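Long-range contacts in glycoside hydrolase family protein (PDB 6Q2F), which probably hydrolyses alpha-L-rhamnosides, releasing terminal rhamnose, as a bacterial glycoside hydrolase that binds a sodium ion: residues N92-D100 / P684-A695; L609-P618 / K661-V669. One frame throughout, in Å; residues are numbered along the deposited sequence.

Contact 1 of 2, residues N92-D100 / P684-A695; sequences NLQTPQIVD and PVDDKKPGLSLA
Ile98 pushes its side chain into the segment Pro684-Ala695 and meets four of its residues at once. CG1 stands between the backbone N and the carbonyl carbon (chi1 65°), which carries CD1 inward; there it lies 3.6 Å from Val685 CG2 and 3.7 Å from Leu692 CG, with Pro684 CG also against it. Leu692 reaches toward it, so that the two side chains meet tip to tip. The other branch of Ile98 serves a different neighbour: its CG2 presses on the aliphatic part of Lys688, 3.5 Å from CD, a tight approach in which the two chains run past one another in opposite senses. Leu692 comes still closer to a second residue, its CD2 only 3.5 Å from Thr95 CG2. Farther along, Val99 CG1 lies against Pro684 CB at 3.5 Å, while Leu93 CD1 touches Leu694 CD1. Trp1115, from strand 1115-1116, far along the chain but paired with 690-691, joins the cluster by touching Ile98 and Leu692 and by a cation-pi contact with Lys688. An alanine in place of Ile98 would keep CB but is likely to open a gap between Leu692, Val685 and Lys688 and let those side chains shift. Polar links are indirect: a water gives a hydrogen bond to Thr95 OG1 (3.1 Å) and takes a weak one from Ala695 N. With no direct hydrogen bond across it, this meeting of two barrel loops illustrates joining by shape, through aliphatic surfaces fitted against each other rather than directional bonds.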
loop_
_atom_site.group_PDB
_atom_site.type_symbol
_atom_site.label_atom_id
_atom_site.label_comp_id
_atom_site.label_asym_id
_atom_site.label_seq_id
_atom_site.Cartn_x
_atom_site.Cartn_y
_atom_site.Cartn_z
ATOM N N ASN A 92 1.547 19.292 -9.634
ATOM C CA ASN A 92 1.384 19.941 -10.935
ATOM C C ASN A 92 0.295 19.242 -11.750
ATOM O O ASN A 92 0.527 18.726 -12.838
ATOM C CB ASN A 92 2.711 19.952 -11.685
ATOM C CG ASN A 92 2.671 20.829 -12.941
ATOM O OD1 ASN A 92 2.715 20.330 -14.069
ATOM N ND2 ASN A 92 2.589 22.137 -12.742
ATOM N N LEU A 93 -0.906 19.209 -11.184
ATOM C CA LEU A 93 -2.085 18.689 -11.864
ATOM C C LEU A 93 -2.909 19.865 -12.366
ATOM O O LEU A 93 -3.143 20.823 -11.622
ATOM C CB LEU A 93 -2.926 17.815 -10.933
ATOM C CG LEU A 93 -2.258 16.558 -10.380
ATOM C CD1 LEU A 93 -3.284 15.694 -9.683
ATOM C CD2 LEU A 93 -1.611 15.765 -11.514
ATOM N N GLN A 94 -3.342 19.787 -13.619
ATOM C CA GLN A 94 -4.068 20.882 -14.247
ATOM C C GLN A 94 -5.277 21.308 -13.405
ATOM O O GLN A 94 -6.194 20.517 -13.168
ATOM C CB GLN A 94 -4.508 20.470 -15.648
ATOM C CG GLN A 94 -5.240 21.589 -16.383
ATOM C CD GLN A 94 -5.164 21.448 -17.885
ATOM O OE1 GLN A 94 -4.878 22.417 -18.591
ATOM N NE2 GLN A 94 -5.415 20.240 -18.385
ATOM N N THR A 95 -5.257 22.558 -12.944
ATOM C CA THR A 95 -6.251 23.103 -12.023
ATOM C C THR A 95 -6.539 24.536 -12.447
ATOM O O THR A 95 -5.596 25.289 -12.728
ATOM C CB THR A 95 -5.772 23.107 -10.560
ATOM O OG1 THR A 95 -5.343 21.799 -10.177
ATOM C CG2 THR A 95 -6.904 23.544 -9.645
ATOM N N PRO A 96 -7.806 24.954 -12.487
ATOM C CA PRO A 96 -8.097 26.341 -12.870
ATOM C C PRO A 96 -7.393 27.319 -11.944
ATOM O O PRO A 96 -7.189 27.059 -10.756
ATOM C CB PRO A 96 -9.624 26.445 -12.753
ATOM C CG PRO A 96 -10.105 25.002 -12.842
ATOM C CD PRO A 96 -9.033 24.199 -12.183
ATOM N N GLN A 97 -6.973 28.433 -12.520
ATOM C CA GLN A 97 -6.301 29.476 -11.761
ATOM C C GLN A 97 -7.359 30.309 -11.051
ATOM O O GLN A 97 -8.182 30.960 -11.691
ATOM C CB GLN A 97 -5.449 30.347 -12.678
ATOM C CG GLN A 97 -4.568 31.318 -11.917
ATOM C CD GLN A 97 -3.836 32.270 -12.835
ATOM O OE1 GLN A 97 -3.427 31.900 -13.934
ATOM N NE2 GLN A 97 -3.674 33.517 -12.387
ATOM N N ILE A 98 -7.350 30.264 -9.724
ATOM C CA ILE A 98 -8.239 31.074 -8.907
ATOM C C ILE A 98 -7.468 32.057 -8.060
ATOM O O ILE A 98 -8.064 32.785 -7.262
ATOM C CB ILE A 98 -9.144 30.192 -8.034
ATOM C CG1 ILE A 98 -8.296 29.430 -7.017
ATOM C CG2 ILE A 98 -9.861 29.190 -8.909
ATOM C CD1 ILE A 98 -9.113 28.876 -5.849
ATOM N N VAL A 99 -6.158 32.099 -8.207
ATOM C CA VAL A 99 -5.352 33.130 -7.608
ATOM C C VAL A 99 -4.975 34.143 -8.679
ATOM O O VAL A 99 -5.008 33.877 -9.885
ATOM C CB VAL A 99 -4.090 32.551 -6.949
ATOM C CG1 VAL A 99 -4.481 31.581 -5.860
ATOM C CG2 VAL A 99 -3.210 31.886 -8.009
ATOM N N ASP A 100 -4.589 35.326 -8.214
ATOM C CA ASP A 100 -4.143 36.386 -9.102
ATOM C C ASP A 100 -2.954 35.946 -9.957
ATOM O O ASP A 100 -2.883 36.273 -11.148
ATOM C CB ASP A 100 -3.807 37.610 -8.256
ATOM C CG ASP A 100 -3.374 38.772 -9.082
ATOM O OD1 ASP A 100 -2.165 38.845 -9.378
ATOM O OD2 ASP A 100 -4.239 39.604 -9.429
ATOM N N PRO A 684 -6.221 28.754 -1.232
ATOM C CA PRO A 684 -5.485 30.019 -1.416
ATOM C C PRO A 684 -6.343 31.266 -1.309
ATOM O O PRO A 684 -5.797 32.329 -0.992
ATOM C CB PRO A 684 -4.915 29.883 -2.829
ATOM C CG PRO A 684 -6.005 29.131 -3.529
ATOM C CD PRO A 684 -6.387 28.044 -2.506
ATOM N N VAL A 685 -7.646 31.177 -1.572
ATOM C CA VAL A 685 -8.551 32.322 -1.531
ATOM C C VAL A 685 -9.852 31.863 -0.883
ATOM O O VAL A 685 -10.242 30.698 -0.996
ATOM C CB VAL A 685 -8.810 32.923 -2.941
ATOM C CG1 VAL A 685 -7.508 33.399 -3.579
ATOM C CG2 VAL A 685 -9.456 31.902 -3.848
ATOM N N ASP A 686 -10.528 32.782 -0.199
ATOM C CA ASP A 686 -11.703 32.390 0.575
ATOM C C ASP A 686 -12.995 32.347 -0.241
ATOM O O ASP A 686 -13.903 31.593 0.131
ATOM C CB ASP A 686 -11.894 33.330 1.777
ATOM C CG ASP A 686 -10.690 33.331 2.727
ATOM O OD1 ASP A 686 -9.861 32.406 2.646
ATOM O OD2 ASP A 686 -10.578 34.252 3.560
ATOM N N ASP A 687 -13.080 33.082 -1.358
ATOM C CA ASP A 687 -14.370 33.342 -2.007
ATOM C C ASP A 687 -14.944 32.102 -2.682
ATOM O O ASP A 687 -16.164 31.919 -2.707
ATOM C CB ASP A 687 -14.242 34.472 -3.034
ATOM C CG ASP A 687 -13.027 34.300 -3.971
ATOM O OD1 ASP A 687 -12.486 33.184 -4.087
ATOM O OD2 ASP A 687 -12.618 35.294 -4.606
ATOM N N LYS A 688 -14.097 31.243 -3.243
ATOM C CA LYS A 688 -14.581 30.094 -4.002
ATOM C C LYS A 688 -14.857 28.937 -3.044
ATOM O O LYS A 688 -13.928 28.352 -2.474
ATOM C CB LYS A 688 -13.580 29.723 -5.091
ATOM C CG LYS A 688 -13.757 30.641 -6.331
ATOM C CD LYS A 688 -12.747 30.375 -7.411
ATOM C CE LYS A 688 -13.037 31.259 -8.644
ATOM N NZ LYS A 688 -12.856 32.708 -8.349
ATOM N N LYS A 689 -16.138 28.621 -2.853
ATOM C CA LYS A 689 -16.525 27.526 -1.951
ATOM C C LYS A 689 -17.309 26.476 -2.731
ATOM O O LYS A 689 -18.146 26.833 -3.550
ATOM C CB LYS A 689 -17.359 28.052 -0.778
ATOM C CG LYS A 689 -16.700 29.152 0.038
ATOM C CD LYS A 689 -17.748 29.943 0.820
ATOM C CE LYS A 689 -17.202 31.310 1.252
ATOM N NZ LYS A 689 -16.082 31.141 2.231
ATOM N N PRO A 690 -17.035 25.184 -2.489
ATOM C CA PRO A 690 -16.001 24.687 -1.586
ATOM C C PRO A 690 -14.595 24.823 -2.163
ATOM O O PRO A 690 -13.635 24.643 -1.428
ATOM C CB PRO A 690 -16.368 23.212 -1.406
ATOM C CG PRO A 690 -17.067 22.861 -2.670
ATOM C CD PRO A 690 -17.851 24.091 -3.037
ATOM N N GLY A 691 -14.480 25.155 -3.448
ATOM C CA GLY A 691 -13.179 25.507 -3.995
ATOM C C GLY A 691 -12.365 24.377 -4.605
ATOM O O GLY A 691 -12.916 23.470 -5.234
ATOM N N LEU A 692 -11.041 24.435 -4.457
ATOM C CA LEU A 692 -10.163 23.476 -5.116
ATOM C C LEU A 692 -10.246 22.093 -4.479
ATOM O O LEU A 692 -10.556 21.947 -3.294
ATOM C CB LEU A 692 -8.723 23.944 -5.046
ATOM C CG LEU A 692 -8.361 25.266 -5.690
ATOM C CD1 LEU A 692 -6.885 25.500 -5.409
ATOM C CD2 LEU A 692 -8.650 25.240 -7.152
ATOM N N SER A 693 -9.955 21.086 -5.292
ATOM C CA SER A 693 -9.940 19.697 -4.869
ATOM C C SER A 693 -8.769 19.055 -5.595
ATOM O O SER A 693 -8.357 19.544 -6.647
ATOM C CB SER A 693 -11.248 19.003 -5.245
ATOM O OG SER A 693 -11.455 19.031 -6.647
ATOM N N LEU A 694 -8.271 17.938 -5.103
ATOM C CA LEU A 694 -7.179 17.247 -5.759
ATOM C C LEU A 694 -7.773 16.394 -6.842
ATOM O O LEU A 694 -7.999 15.249 -6.663
ATOM C CB LEU A 694 -6.436 16.371 -4.764
ATOM C CG LEU A 694 -5.464 15.345 -5.323
ATOM C CD1 LEU A 694 -4.310 15.988 -6.032
ATOM C CD2 LEU A 694 -4.961 14.370 -4.292
ATOM N N ALA A 695 -8.044 17.004 -7.970
ATOM C CA ALA A 695 -8.658 16.336 -9.089
ATOM C C ALA A 695 -9.985 15.685 -8.692
ATOM O O ALA A 695 -10.790 16.303 -8.107
ATOM C CB ALA A 695 -7.707 15.368 -9.744
HETATM O O HOH W 1 -7.020 19.162 -9.993
HETATM O O HOH W 2 -10.965 33.419 -6.795
#

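Contact 2 of 2, residues L609-P618 / K661-V669; sequences LWTFNRDEGP and KRFIDLEFV
Arg662 reaches from helix 657-670 to the loop beyond strand 604-610, where its NH2 donates a bent hydrogen bond to Phe612 O (2.8 Å, N-H...O angle 131°), approaching from above the carbonyl plane. Its CG stands between the backbone N and the carbonyl carbon (chi1 52°) and the chain bends at chi3, which brings the guanidinium to the Phe612 ring in an off-centre cation-pi contact, CZ 4.8 Å from the centroid. Phe663 CE1 lies over the centre of one face of this guanidinium and Arg614 across the other. Phe663 also turns its edge to the face of Phe612 in a T-shaped pair, with centroids 5.1 Å apart and planes at 63°. One face of the Phe663 ring receives Thr611 in a CH-pi contact, CA lying 3.9 Å from the centroid almost on the ring normal; over the other stands Arg662 CG. A turn later Leu666 CD2 comes within 3.8 Å of Phe612 CE1 and also touches Pro618, whose N covers the remaining face of the Phe612 ring. Nearer the strand, Leu609 CD2 lies 3.6 Å from Phe663 O and 3.7 Å from Glu667 CG.

In the second shell, Asp959 forms a salt bridge with Arg614 and probably eases its approach to the like charge of Arg662. Glu667 is held by Ser645 OG, on the neighbouring strand 642-649, and Leu609 is further covered by Met626 of helix 620-636. An outer helix thus packs against the C-terminal end of an inner strand and the loop that leaves it, as expected in a (beta/alpha)8 barrel; the Leu609 side chain lies about 10 Å from the bound sodium ion.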
loop_
_atom_site.group_PDB
_atom_site.type_symbol
_atom_site.label_atom_id
_atom_site.label_comp_id
_atom_site.label_asym_id
_atom_site.label_seq_id
_atom_site.Cartn_x
_atom_site.Cartn_y
_atom_site.Cartn_z
ATOM N N LEU A 609 -5.409 3.491 3.022
ATOM C CA LEU A 609 -6.736 2.879 2.946
ATOM C C LEU A 609 -7.684 3.812 2.217
ATOM O O LEU A 609 -7.811 4.978 2.592
ATOM C CB LEU A 609 -7.329 2.540 4.323
ATOM C CG LEU A 609 -8.768 2.022 4.088
ATOM C CD1 LEU A 609 -8.788 0.571 3.525
ATOM C CD2 LEU A 609 -9.688 2.147 5.310
ATOM N N TRP A 610 -8.348 3.288 1.191
ATOM C CA TRP A 610 -9.345 4.031 0.437
ATOM C C TRP A 610 -10.740 3.786 1.015
ATOM O O TRP A 610 -11.014 2.740 1.605
ATOM C CB TRP A 610 -9.332 3.618 -1.036
ATOM C CG TRP A 610 -8.170 4.147 -1.830
ATOM C CD1 TRP A 610 -6.887 4.298 -1.404
ATOM C CD2 TRP A 610 -8.200 4.590 -3.183
ATOM N NE1 TRP A 610 -6.118 4.812 -2.407
ATOM C CE2 TRP A 610 -6.903 5.002 -3.512
ATOM C CE3 TRP A 610 -9.204 4.681 -4.152
ATOM C CZ2 TRP A 610 -6.573 5.490 -4.774
ATOM C CZ3 TRP A 610 -8.877 5.174 -5.401
ATOM C CH2 TRP A 610 -7.570 5.574 -5.699
ATOM N N THR A 611 -11.619 4.774 0.859
ATOM C CA THR A 611 -13.014 4.545 1.179
ATOM C C THR A 611 -13.574 3.471 0.256
ATOM O O THR A 611 -13.079 3.236 -0.852
ATOM C CB THR A 611 -13.815 5.833 1.044
ATOM O OG1 THR A 611 -13.893 6.196 -0.335
ATOM C CG2 THR A 611 -13.126 6.949 1.849
ATOM N N PHE A 612 -14.615 2.799 0.735
ATOM C CA PHE A 612 -15.208 1.708 -0.022
ATOM C C PHE A 612 -16.677 1.587 0.356
ATOM O O PHE A 612 -17.068 1.902 1.485
ATOM C CB PHE A 612 -14.480 0.388 0.249
ATOM C CG PHE A 612 -14.460 0.002 1.708
ATOM C CD1 PHE A 612 -13.450 0.461 2.540
ATOM C CD2 PHE A 612 -15.445 -0.817 2.244
ATOM C CE1 PHE A 612 -13.432 0.122 3.882
ATOM C CE2 PHE A 612 -15.427 -1.183 3.589
ATOM C CZ PHE A 612 -14.430 -0.705 4.409
ATOM N N ASN A 613 -17.481 1.115 -0.592
ATOM C CA ASN A 613 -18.861 0.756 -0.285
ATOM C C ASN A 613 -18.916 -0.478 0.610
ATOM O O ASN A 613 -18.158 -1.439 0.428
ATOM C CB ASN A 613 -19.638 0.507 -1.574
ATOM C CG ASN A 613 -19.760 1.762 -2.415
ATOM O OD1 ASN A 613 -20.003 2.848 -1.886
ATOM N ND2 ASN A 613 -19.570 1.628 -3.723
ATOM N N ARG A 614 -19.826 -0.449 1.587
ATOM C CA ARG A 614 -19.948 -1.567 2.515
ATOM C C ARG A 614 -20.209 -2.869 1.773
ATOM O O ARG A 614 -19.649 -3.911 2.126
ATOM C CB ARG A 614 -21.057 -1.289 3.531
ATOM C CG ARG A 614 -21.004 -2.237 4.729
ATOM C CD ARG A 614 -22.169 -2.028 5.681
ATOM N NE ARG A 614 -22.161 -0.686 6.248
ATOM C CZ ARG A 614 -21.754 -0.399 7.481
ATOM N NH1 ARG A 614 -21.318 -1.365 8.287
ATOM N NH2 ARG A 614 -21.787 0.857 7.910
ATOM N N ASP A 615 -21.050 -2.818 0.735
ATOM C CA ASP A 615 -21.258 -3.955 -0.161
ATOM C C ASP A 615 -19.939 -4.563 -0.621
ATOM O O ASP A 615 -19.762 -5.785 -0.613
ATOM C CB ASP A 615 -22.050 -3.510 -1.395
ATOM C CG ASP A 615 -23.519 -3.414 -1.141
ATOM O OD1 ASP A 615 -24.015 -4.144 -0.254
ATOM O OD2 ASP A 615 -24.185 -2.617 -1.839
ATOM N N GLU A 616 -19.011 -3.714 -1.061
ATOM C CA GLU A 616 -17.861 -4.205 -1.805
ATOM C C GLU A 616 -16.713 -4.629 -0.902
ATOM O O GLU A 616 -15.952 -5.530 -1.266
ATOM C CB GLU A 616 -17.377 -3.131 -2.775
ATOM C CG GLU A 616 -18.498 -2.403 -3.474
ATOM C CD GLU A 616 -18.109 -1.935 -4.863
ATOM O OE1 GLU A 616 -17.461 -2.721 -5.594
ATOM O OE2 GLU A 616 -18.447 -0.786 -5.220
ATOM N N GLY A 617 -16.568 -3.993 0.256
ATOM C CA GLY A 617 -15.448 -4.235 1.130
ATOM C C GLY A 617 -14.214 -3.482 0.679
ATOM O O GLY A 617 -14.134 -2.972 -0.442
ATOM N N PRO A 618 -13.229 -3.385 1.557
ATOM C CA PRO A 618 -12.011 -2.640 1.216
ATOM C C PRO A 618 -11.223 -3.329 0.112
ATOM O O PRO A 618 -11.398 -4.513 -0.174
ATOM C CB PRO A 618 -11.224 -2.633 2.529
ATOM C CG PRO A 618 -11.645 -3.932 3.199
ATOM C CD PRO A 618 -13.122 -4.077 2.854
ATOM N N LYS A 661 -16.504 7.000 9.780
ATOM C CA LYS A 661 -16.088 6.329 11.008
ATOM C C LYS A 661 -15.631 4.898 10.737
ATOM O O LYS A 661 -14.572 4.472 11.216
ATOM C CB LYS A 661 -17.235 6.337 12.019
ATOM C CG LYS A 661 -16.877 5.828 13.389
ATOM C CD LYS A 661 -18.165 5.621 14.188
ATOM C CE LYS A 661 -17.908 5.065 15.580
ATOM N NZ LYS A 661 -17.137 3.766 15.586
ATOM N N ARG A 662 -16.425 4.141 9.970
ATOM C CA ARG A 662 -16.088 2.752 9.672
ATOM C C ARG A 662 -14.746 2.623 8.952
ATOM O O ARG A 662 -14.083 1.585 9.078
ATOM C CB ARG A 662 -17.195 2.117 8.827
ATOM C CG ARG A 662 -17.546 2.920 7.587
ATOM C CD ARG A 662 -18.829 2.428 6.897
ATOM N NE ARG A 662 -18.446 1.484 5.869
ATOM C CZ ARG A 662 -18.554 1.680 4.563
ATOM N NH1 ARG A 662 -19.098 2.786 4.078
ATOM N NH2 ARG A 662 -18.122 0.733 3.741
ATOM N N PHE A 663 -14.326 3.645 8.183
ATOM C CA PHE A 663 -13.030 3.546 7.497
ATOM C C PHE A 663 -11.880 3.667 8.500
ATOM O O PHE A 663 -10.996 2.807 8.546
ATOM C CB PHE A 663 -12.908 4.606 6.389
ATOM C CG PHE A 663 -14.012 4.555 5.377
ATOM C CD1 PHE A 663 -14.420 3.336 4.858
ATOM C CD2 PHE A 663 -14.645 5.715 4.949
ATOM C CE1 PHE A 663 -15.460 3.266 3.942
ATOM C CE2 PHE A 663 -15.688 5.658 4.022
ATOM C CZ PHE A 663 -16.101 4.432 3.520
ATOM N N ILE A 664 -11.916 4.699 9.357
ATOM C CA ILE A 664 -10.845 4.938 10.325
ATOM C C ILE A 664 -10.810 3.842 11.374
ATOM O O ILE A 664 -9.745 3.513 11.900
ATOM C CB ILE A 664 -11.002 6.331 10.972
ATOM C CG1 ILE A 664 -9.631 6.898 11.344
ATOM C CG2 ILE A 664 -11.975 6.329 12.161
ATOM C CD1 ILE A 664 -8.853 7.402 10.120
ATOM N N ASP A 665 -11.978 3.287 11.725
ATOM C CA ASP A 665 -12.017 2.155 12.645
ATOM C C ASP A 665 -11.353 0.935 12.020
ATOM O O ASP A 665 -10.658 0.178 12.704
ATOM C CB ASP A 665 -13.469 1.860 13.060
ATOM C CG ASP A 665 -14.083 2.980 13.920
ATOM O OD1 ASP A 665 -13.352 3.890 14.372
ATOM O OD2 ASP A 665 -15.309 2.957 14.159
ATOM N N LEU A 666 -11.514 0.746 10.712
ATOM C CA LEU A 666 -10.836 -0.357 10.050
ATOM C C LEU A 666 -9.321 -0.149 10.052
ATOM O O LEU A 666 -8.561 -1.091 10.289
ATOM C CB LEU A 666 -11.382 -0.517 8.627
ATOM C CG LEU A 666 -10.621 -1.560 7.797
ATOM C CD1 LEU A 666 -10.780 -2.983 8.421
ATOM C CD2 LEU A 666 -11.085 -1.553 6.337
ATOM N N GLU A 667 -8.863 1.086 9.820
ATOM C CA GLU A 667 -7.436 1.369 9.931
ATOM C C GLU A 667 -6.939 1.109 11.346
ATOM O O GLU A 667 -5.866 0.519 11.551
ATOM C CB GLU A 667 -7.161 2.815 9.550
ATOM C CG GLU A 667 -7.454 3.136 8.104
ATOM C CD GLU A 667 -7.205 4.591 7.809
ATOM O OE1 GLU A 667 -6.281 5.170 8.413
ATOM O OE2 GLU A 667 -7.946 5.147 6.983
ATOM N N PHE A 668 -7.704 1.569 12.338
ATOM C CA PHE A 668 -7.311 1.383 13.729
ATOM C C PHE A 668 -7.167 -0.102 14.070
ATOM O O PHE A 668 -6.148 -0.519 14.627
ATOM C CB PHE A 668 -8.330 2.061 14.636
ATOM C CG PHE A 668 -8.187 3.568 14.694
ATOM C CD1 PHE A 668 -6.934 4.160 14.670
ATOM C CD2 PHE A 668 -9.302 4.383 14.794
ATOM C CE1 PHE A 668 -6.788 5.524 14.746
ATOM C CE2 PHE A 668 -9.171 5.765 14.846
ATOM C CZ PHE A 668 -7.909 6.335 14.830
ATOM N N VAL A 669 -8.170 -0.920 13.725
ATOM C CA VAL A 669 -8.147 -2.320 14.148
ATOM C C VAL A 669 -7.131 -3.134 13.341
ATOM O O VAL A 669 -6.745 -4.227 13.762
ATOM C CB VAL A 669 -9.562 -2.923 14.058
ATOM C CG1 VAL A 669 -9.895 -3.365 12.623
ATOM C CG2 VAL A 669 -9.715 -4.075 15.061
#

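In the fold
From the N terminus the chain lays down barrel strands 56-62 and 85-91, and the loop leaving the second holds residues 92-100. Some 580 residues later, past the last barrel strand, 674-677, residues 684-695 return to it, so contact 1 closes a very long loop spanning most of the barrel. Contact 2 lies wholly within that span, closing a short loop of 42 residues that includes helix 620-636 and strand 642-649. The two nest without crossing. Contact 1 joins loops on either side of strand 56-62, where the barrel closes; contact 2 ties a strand end to an outer helix. Their nearest atoms remain about 9 Å apart.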